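Local atomic coordinates of tyrosine-protein phosphatase non-receptor type 18 (PDB entry 2OC3), a protein that hydrolyses phosphotyrosine in proteins, including autophosphorylated tyrosine kinases, through the classical phosphatase domain of a longer chain. Residues A[191-199]-A[210-221]. Numbering follows the deposited sequence.
Sequences VYQLQYMSW and HMLAMVEEARRL
With CG anti to the carbonyl carbon in both residues (chi1 -68° in Tyr192, -63° in Leu221), the Tyr192 ring and the Leu221 isobutyl group meet at about a right angle. Leu221 CD2 sits 3.8 Å above the centroid of the Tyr192 ring, almost exactly on its normal, a CH-pi contact, while CD1 leans on Tyr192 CB. Were Tyr192 replaced by alanine, Leu221 CD2 would probably lose the ring face it rests on, leaving a gap beside the C-terminal turn, though the CB contact with CD1 could remain. Next along strand 191-196, Leu194 spreads its two methyls over the helix face: CD1 lies 3.6 Å from Ala218 CB and CD2 faces the CG methylene of Glu217, whose carboxylate takes both NE and NH2 of Arg220 on OE1. Met214, extended with CG anti to the backbone N (chi1 -176°), lays CE against the strand backbone, 3.4 Å from Leu194 O. Its SD meets the rim of Tyr196, 4.1 Å from CD1, a Met-aromatic contact at the ring edge. Tyr196 CE1 packs on Met211 CB, and a water joins Tyr196 OH (2.8 Å) to Met211 N (2.9 Å), accepting the amide proton. Met211 SD approaches Trp199 CZ3 edge-on at 4.2 Å; the same indole also touches Arg239, probably a substrate-binding residue of the phosphate-binding loop. The axes of strand 191-196 and helix 210-221 run antiparallel and approach to 9.6 Å; helix 209-222 packs on a face of the central sheet, with Leu177 of strand 175-184 touching both Leu194 and Leu221. The side chains meet mainly through apolar and sulfur-aromatic contacts, some against backbone polar atoms; the water link lies toward the end where Trp199 begins the WPD loop, whose Asp201 probably binds substrate.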
ATOM      1  N   VAL A 191       0.075 -16.811  -2.934  1.00  7.56           N
ATOM      2  CA  VAL A 191      -0.003 -15.371  -2.623  1.00  8.36           C
ATOM      3  C   VAL A 191      -1.146 -15.208  -1.628  1.00  7.95           C
ATOM      4  O   VAL A 191      -2.254 -15.719  -1.850  1.00  9.31           O
ATOM      5  CB  VAL A 191      -0.240 -14.504  -3.857  1.00  9.57           C
ATOM      6  CG1 VAL A 191      -0.410 -13.025  -3.456  1.00 11.01           C
ATOM      7  CG2 VAL A 191       0.967 -14.667  -4.834  1.00 12.96           C
ATOM      8  N   TYR A 192      -0.847 -14.579  -0.504  1.00  6.89           N
ATOM      9  CA  TYR A 192      -1.854 -14.238   0.489  1.00  7.08           C
ATOM     10  C   TYR A 192      -2.341 -12.833   0.283  1.00  8.99           C
ATOM     11  O   TYR A 192      -1.502 -11.933   0.089  1.00  8.89           O
ATOM     12  CB  TYR A 192      -1.267 -14.381   1.890  1.00  6.76           C
ATOM     13  CG  TYR A 192      -0.965 -15.840   2.265  1.00  6.70           C
ATOM     14  CD1 TYR A 192      -1.964 -16.636   2.790  1.00  7.63           C
ATOM     15  CD2 TYR A 192       0.274 -16.407   2.070  1.00  9.11           C
ATOM     16  CE1 TYR A 192      -1.742 -17.979   3.121  1.00  7.98           C
ATOM     17  CE2 TYR A 192       0.527 -17.781   2.396  1.00  7.97           C
ATOM     18  CZ  TYR A 192      -0.505 -18.534   2.936  1.00 10.29           C
ATOM     19  OH  TYR A 192      -0.298 -19.881   3.273  1.00 12.39           O
ATOM     20  N   GLN A 193      -3.653 -12.641   0.357  1.00  6.30           N
ATOM     21  CA  GLN A 193      -4.260 -11.303   0.271  1.00  6.42           C
ATOM     22  C   GLN A 193      -5.066 -11.009   1.510  1.00  9.20           C
ATOM     23  O   GLN A 193      -5.961 -11.790   1.887  1.00  7.60           O
ATOM     24  CB  GLN A 193      -5.171 -11.219  -0.938  1.00  7.36           C
ATOM     25  CG  GLN A 193      -5.813  -9.833  -1.172  1.00  6.78           C
ATOM     26  CD  GLN A 193      -7.257  -9.886  -1.609  1.00 11.36           C
ATOM     27  OE1 GLN A 193      -7.922 -10.901  -1.437  1.00 13.06           O
ATOM     28  NE2 GLN A 193      -7.746  -8.809  -2.223  1.00  8.53           N
ATOM     29  N   LEU A 194      -4.728  -9.915   2.171  1.00  6.29           N
ATOM     30  CA  LEU A 194      -5.468  -9.451   3.295  1.00  4.51           C
ATOM     31  C   LEU A 194      -6.301  -8.277   2.859  1.00  6.39           C
ATOM     32  O   LEU A 194      -5.762  -7.388   2.216  1.00  6.57           O
ATOM     33  CB  LEU A 194      -4.548  -9.041   4.412  1.00  7.39           C
ATOM     34  CG  LEU A 194      -3.823 -10.154   5.171  1.00  7.13           C
ATOM     35  CD1 LEU A 194      -2.429  -9.724   5.724  1.00 10.06           C
ATOM     36  CD2 LEU A 194      -4.700 -10.676   6.277  1.00 10.57           C
ATOM     37  N   GLN A 195      -7.592  -8.274   3.174  1.00  7.47           N
ATOM     38  CA  GLN A 195      -8.484  -7.208   2.738  1.00  6.17           C
ATOM     39  C   GLN A 195      -9.171  -6.622   3.948  1.00  6.72           C
ATOM     40  O   GLN A 195      -9.781  -7.332   4.726  1.00  6.20           O
ATOM     41  CB  GLN A 195      -9.540  -7.709   1.742  1.00  6.54           C
ATOM     42  CG  GLN A 195     -10.343  -6.516   1.156  1.00  8.92           C
ATOM     43  CD  GLN A 195     -11.493  -6.900   0.267  1.00  9.04           C
ATOM     44  OE1 GLN A 195     -11.741  -8.087   0.006  1.00  9.17           O
ATOM     45  NE2 GLN A 195     -12.220  -5.877  -0.212  1.00 10.23           N
ATOM     46  N   TYR A 196      -9.039  -5.324   4.139  1.00  6.24           N
ATOM     47  CA  TYR A 196      -9.732  -4.563   5.176  1.00  5.65           C
ATOM     48  C   TYR A 196     -11.128  -4.276   4.611  1.00  7.55           C
ATOM     49  O   TYR A 196     -11.261  -3.759   3.484  1.00  7.52           O
ATOM     50  CB  TYR A 196      -8.964  -3.252   5.495  1.00  8.06           C
ATOM     51  CG  TYR A 196      -9.362  -2.686   6.815  1.00  7.25           C
ATOM     52  CD1 TYR A 196      -8.570  -2.866   7.920  1.00 10.38           C
ATOM     53  CD2 TYR A 196     -10.566  -2.018   6.992  1.00  7.31           C
ATOM     54  CE1 TYR A 196      -8.968  -2.401   9.175  1.00 12.19           C
ATOM     55  CE2 TYR A 196     -10.969  -1.563   8.227  1.00  9.08           C
ATOM     56  CZ  TYR A 196     -10.166  -1.752   9.311  1.00 10.35           C
ATOM     57  OH  TYR A 196     -10.590  -1.309  10.574  1.00 11.85           O
ATOM     58  N   MET A 197     -12.165  -4.672   5.370  1.00  8.08           N
ATOM     59  CA  MET A 197     -13.515  -4.828   4.815  1.00  8.51           C
ATOM     60  C   MET A 197     -14.503  -3.725   5.178  1.00  8.52           C
ATOM     61  O   MET A 197     -15.591  -3.714   4.606  1.00  8.09           O
ATOM     62  CB  MET A 197     -14.126  -6.178   5.266  1.00  8.80           C
ATOM     63  CG  MET A 197     -13.275  -7.362   4.898  1.00 11.71           C
ATOM     64  SD  MET A 197     -12.989  -7.588   3.151  1.00 11.80           S
ATOM     65  CE  MET A 197     -14.643  -8.163   2.670  1.00 16.14           C
ATOM     66  N   SER A 198     -14.127  -2.806   6.073  1.00  6.60           N
ATOM     67  CA  SER A 198     -15.056  -1.823   6.625  1.00  6.78           C
ATOM     68  C   SER A 198     -14.502  -0.415   6.759  1.00 10.50           C
ATOM     69  O   SER A 198     -15.027   0.386   7.518  1.00  9.68           O
ATOM     70  CB  SER A 198     -15.495  -2.313   7.993  1.00  9.88           C
ATOM     71  OG  SER A 198     -14.353  -2.364   8.830  1.00 11.68           O
ATOM     72  N   TRP A 199     -13.433  -0.074   6.043  1.00  7.45           N
ATOM     73  CA  TRP A 199     -12.921   1.273   6.141  1.00  8.83           C
ATOM     74  C   TRP A 199     -13.986   2.277   5.690  1.00 10.86           C
ATOM     75  O   TRP A 199     -14.518   2.169   4.584  1.00  9.58           O
ATOM     76  CB  TRP A 199     -11.637   1.447   5.346  1.00 11.30           C
ATOM     77  CG  TRP A 199     -10.822   2.644   5.787  1.00 12.91           C
ATOM     78  CD1 TRP A 199     -11.158   3.959   5.684  1.00 13.98           C
ATOM     79  CD2 TRP A 199      -9.514   2.605   6.341  1.00 17.34           C
ATOM     80  NE1 TRP A 199     -10.127   4.751   6.145  1.00 20.68           N
ATOM     81  CE2 TRP A 199      -9.111   3.938   6.563  1.00 17.48           C
ATOM     82  CE3 TRP A 199      -8.641   1.563   6.683  1.00 19.31           C
ATOM     83  CZ2 TRP A 199      -7.854   4.254   7.120  1.00 23.29           C
ATOM     84  CZ3 TRP A 199      -7.395   1.869   7.219  1.00 23.68           C
ATOM     85  CH2 TRP A 199      -7.018   3.208   7.431  1.00 17.25           C
ATOM     86  N   HIS A 210      -7.958  -3.616  14.694  1.00  9.55           N
ATOM     87  CA  HIS A 210      -8.069  -4.628  13.639  1.00  9.69           C
ATOM     88  C   HIS A 210      -7.072  -4.362  12.520  1.00  8.88           C
ATOM     89  O   HIS A 210      -6.550  -5.301  11.915  1.00 11.34           O
ATOM     90  CB  HIS A 210      -9.527  -4.779  13.195  1.00  9.98           C
ATOM     91  CG  HIS A 210     -10.375  -5.380  14.274  1.00 14.38           C
ATOM     92  ND1 HIS A 210     -11.751  -5.313  14.288  1.00 15.80           N
ATOM     93  CD2 HIS A 210     -10.017  -6.024  15.411  1.00 17.59           C
ATOM     94  CE1 HIS A 210     -12.206  -5.898  15.387  1.00 16.69           C
ATOM     95  NE2 HIS A 210     -11.177  -6.339  16.089  1.00 20.57           N
ATOM     96  N   MET A 211      -6.788  -3.104  12.247  1.00  9.55           N
ATOM     97  CA  MET A 211      -5.717  -2.785  11.297  1.00  8.76           C
ATOM     98  C   MET A 211      -4.373  -3.294  11.810  1.00 10.16           C
ATOM     99  O   MET A 211      -3.559  -3.830  11.043  1.00 10.67           O
ATOM    100  CB  MET A 211      -5.620  -1.287  11.038  1.00 11.64           C
ATOM    101  CG  MET A 211      -4.490  -0.924  10.085  1.00 14.10           C
ATOM    102  SD  MET A 211      -4.320   0.880   9.864  1.00 16.69           S
ATOM    103  CE  MET A 211      -3.924   1.404  11.518  1.00 15.98           C
ATOM    104  N   LEU A 212      -4.097  -3.117  13.116  1.00  8.34           N
ATOM    105  CA  LEU A 212      -2.854  -3.678  13.665  1.00  9.45           C
ATOM    106  C   LEU A 212      -2.796  -5.199  13.481  1.00  8.85           C
ATOM    107  O   LEU A 212      -1.740  -5.763  13.167  1.00 11.27           O
ATOM    108  CB  LEU A 212      -2.717  -3.333  15.156  1.00 12.80           C
ATOM    109  CG  LEU A 212      -2.173  -1.958  15.413  1.00 15.50           C
ATOM    110  CD1 LEU A 212      -2.310  -1.618  16.901  1.00 20.07           C
ATOM    111  CD2 LEU A 212      -0.690  -1.891  14.986  1.00 14.79           C
ATOM    112  N   ALA A 213      -3.920  -5.878  13.722  1.00  8.53           N
ATOM    113  CA  ALA A 213      -4.037  -7.328  13.521  1.00  8.38           C
ATOM    114  C   ALA A 213      -3.688  -7.688  12.072  1.00  8.77           C
ATOM    115  O   ALA A 213      -3.020  -8.673  11.795  1.00  9.62           O
ATOM    116  CB  ALA A 213      -5.452  -7.799  13.858  1.00 11.46           C
ATOM    117  N   MET A 214      -4.140  -6.852  11.139  1.00  7.00           N
ATOM    118  CA  MET A 214      -3.856  -7.069   9.703  1.00  8.36           C
ATOM    119  C   MET A 214      -2.349  -7.007   9.427  1.00  6.52           C
ATOM    120  O   MET A 214      -1.821  -7.839   8.696  1.00  8.85           O
ATOM    121  CB  MET A 214      -4.631  -6.038   8.887  1.00  9.18           C
ATOM    122  CG  MET A 214      -4.508  -6.196   7.407  1.00  8.51           C
ATOM    123  SD  MET A 214      -5.144  -4.692   6.568  1.00 11.94           S
ATOM    124  CE  MET A 214      -5.272  -5.259   4.850  1.00 10.45           C
ATOM    125  N   VAL A 215      -1.699  -5.978   9.969  1.00  8.98           N
ATOM    126  CA  VAL A 215      -0.254  -5.802   9.802  1.00  9.07           C
ATOM    127  C   VAL A 215       0.510  -6.944  10.470  1.00  8.19           C
ATOM    128  O   VAL A 215       1.438  -7.497   9.884  1.00  8.46           O
ATOM    129  CB  VAL A 215       0.208  -4.435  10.320  1.00  8.68           C
ATOM    130  CG1 VAL A 215       1.738  -4.372  10.347  1.00  9.96           C
ATOM    131  CG2 VAL A 215      -0.313  -3.340   9.404  1.00 11.37           C
ATOM    132  N   GLU A 216       0.088  -7.317  11.669  1.00  8.06           N
ATOM    133  CA  GLU A 216       0.731  -8.430  12.363  1.00  8.60           C
ATOM    134  C   GLU A 216       0.660  -9.717  11.537  1.00  9.86           C
ATOM    135  O   GLU A 216       1.649 -10.455  11.400  1.00 11.12           O
ATOM    136  CB  GLU A 216       0.085  -8.648  13.747  1.00  9.66           C
ATOM    137  CG  GLU A 216       0.325  -7.502  14.748  1.00  9.63           C
ATOM    138  CD  GLU A 216      -0.654  -7.441  15.890  1.00 16.86           C
ATOM    139  OE1 GLU A 216      -1.589  -8.274  15.985  1.00 17.17           O
ATOM    140  OE2 GLU A 216      -0.504  -6.497  16.713  1.00 19.62           O
ATOM    141  N   GLU A 217      -0.517 -10.012  10.994  1.00  9.31           N
ATOM    142  CA  GLU A 217      -0.658 -11.208  10.186  1.00  8.65           C
ATOM    143  C   GLU A 217       0.136 -11.112   8.889  1.00  8.51           C
ATOM    144  O   GLU A 217       0.777 -12.072   8.463  1.00  9.47           O
ATOM    145  CB  GLU A 217      -2.121 -11.470   9.893  1.00  9.87           C
ATOM    146  CG  GLU A 217      -2.371 -12.689   8.978  1.00 13.46           C
ATOM    147  CD  GLU A 217      -1.845 -14.030   9.510  1.00 33.59           C
ATOM    148  OE1 GLU A 217      -1.755 -14.236  10.730  1.00 27.05           O
ATOM    149  OE2 GLU A 217      -1.531 -14.914   8.686  1.00 40.97           O
ATOM    150  N   ALA A 218       0.129  -9.958   8.226  1.00  7.43           N
ATOM    151  CA  ALA A 218       0.919  -9.809   7.015  1.00  7.24           C
ATOM    152  C   ALA A 218       2.375 -10.135   7.261  1.00  7.32           C
ATOM    153  O   ALA A 218       3.029 -10.731   6.435  1.00  9.71           O
ATOM    154  CB  ALA A 218       0.818  -8.377   6.454  1.00  9.66           C
ATOM    155  N   ARG A 219       2.879  -9.663   8.400  1.00  7.70           N
ATOM    156  CA  ARG A 219       4.281  -9.895   8.720  1.00 11.19           C
ATOM    157  C   ARG A 219       4.570 -11.350   9.025  1.00 13.49           C
ATOM    158  O   ARG A 219       5.660 -11.840   8.692  1.00 13.18           O
ATOM    159  CB  ARG A 219       4.721  -8.987   9.860  1.00 12.38           C
ATOM    160  CG  ARG A 219       5.082  -7.577   9.359  1.00 11.00           C
ATOM    161  CD  ARG A 219       6.416  -7.614   8.698  1.00 11.44           C
ATOM    162  NE  ARG A 219       6.679  -6.418   7.920  1.00 13.29           N
ATOM    163  CZ  ARG A 219       7.614  -6.331   6.991  1.00 16.64           C
ATOM    164  NH1 ARG A 219       8.375  -7.382   6.677  1.00 15.75           N
ATOM    165  NH2 ARG A 219       7.765  -5.177   6.333  1.00 15.36           N
ATOM    166  N   ARG A 220       3.623 -12.053   9.636  1.00 10.54           N
ATOM    167  CA  ARG A 220       3.849 -13.491   9.839  1.00 12.58           C
ATOM    168  C   ARG A 220       3.915 -14.208   8.497  1.00 14.05           C
ATOM    169  O   ARG A 220       4.738 -15.103   8.302  1.00 16.91           O
ATOM    170  CB  ARG A 220       2.740 -14.113  10.682  1.00 12.55           C
ATOM    171  CG  ARG A 220       2.777 -13.735  12.149  1.00 14.43           C
ATOM    172  CD  ARG A 220       1.816 -14.500  13.017  1.00 13.96           C
ATOM    173  NE  ARG A 220       0.445 -14.060  12.807  1.00 18.07           N
ATOM    174  CZ  ARG A 220      -0.182 -13.134  13.541  1.00 14.32           C
ATOM    175  NH1 ARG A 220       0.418 -12.530  14.557  1.00 18.01           N
ATOM    176  NH2 ARG A 220      -1.416 -12.834  13.281  1.00 19.00           N
ATOM    177  N   LEU A 221       3.019 -13.843   7.569  1.00 11.79           N
ATOM    178  CA  LEU A 221       2.965 -14.503   6.262  1.00 10.86           C
ATOM    179  C   LEU A 221       4.162 -14.155   5.396  1.00 12.92           C
ATOM    180  O   LEU A 221       4.618 -14.983   4.594  1.00 15.30           O
ATOM    181  CB  LEU A 221       1.683 -14.132   5.525  1.00 10.58           C
ATOM    182  CG  LEU A 221       0.406 -14.584   6.207  1.00 11.76           C
ATOM    183  CD1 LEU A 221      -0.807 -13.846   5.657  1.00 11.58           C
ATOM    184  CD2 LEU A 221       0.206 -16.125   6.089  1.00 11.43           C
TER
HETATM  185  O   HOH W   1      -8.663  -0.942  12.582  1.00 12.31           O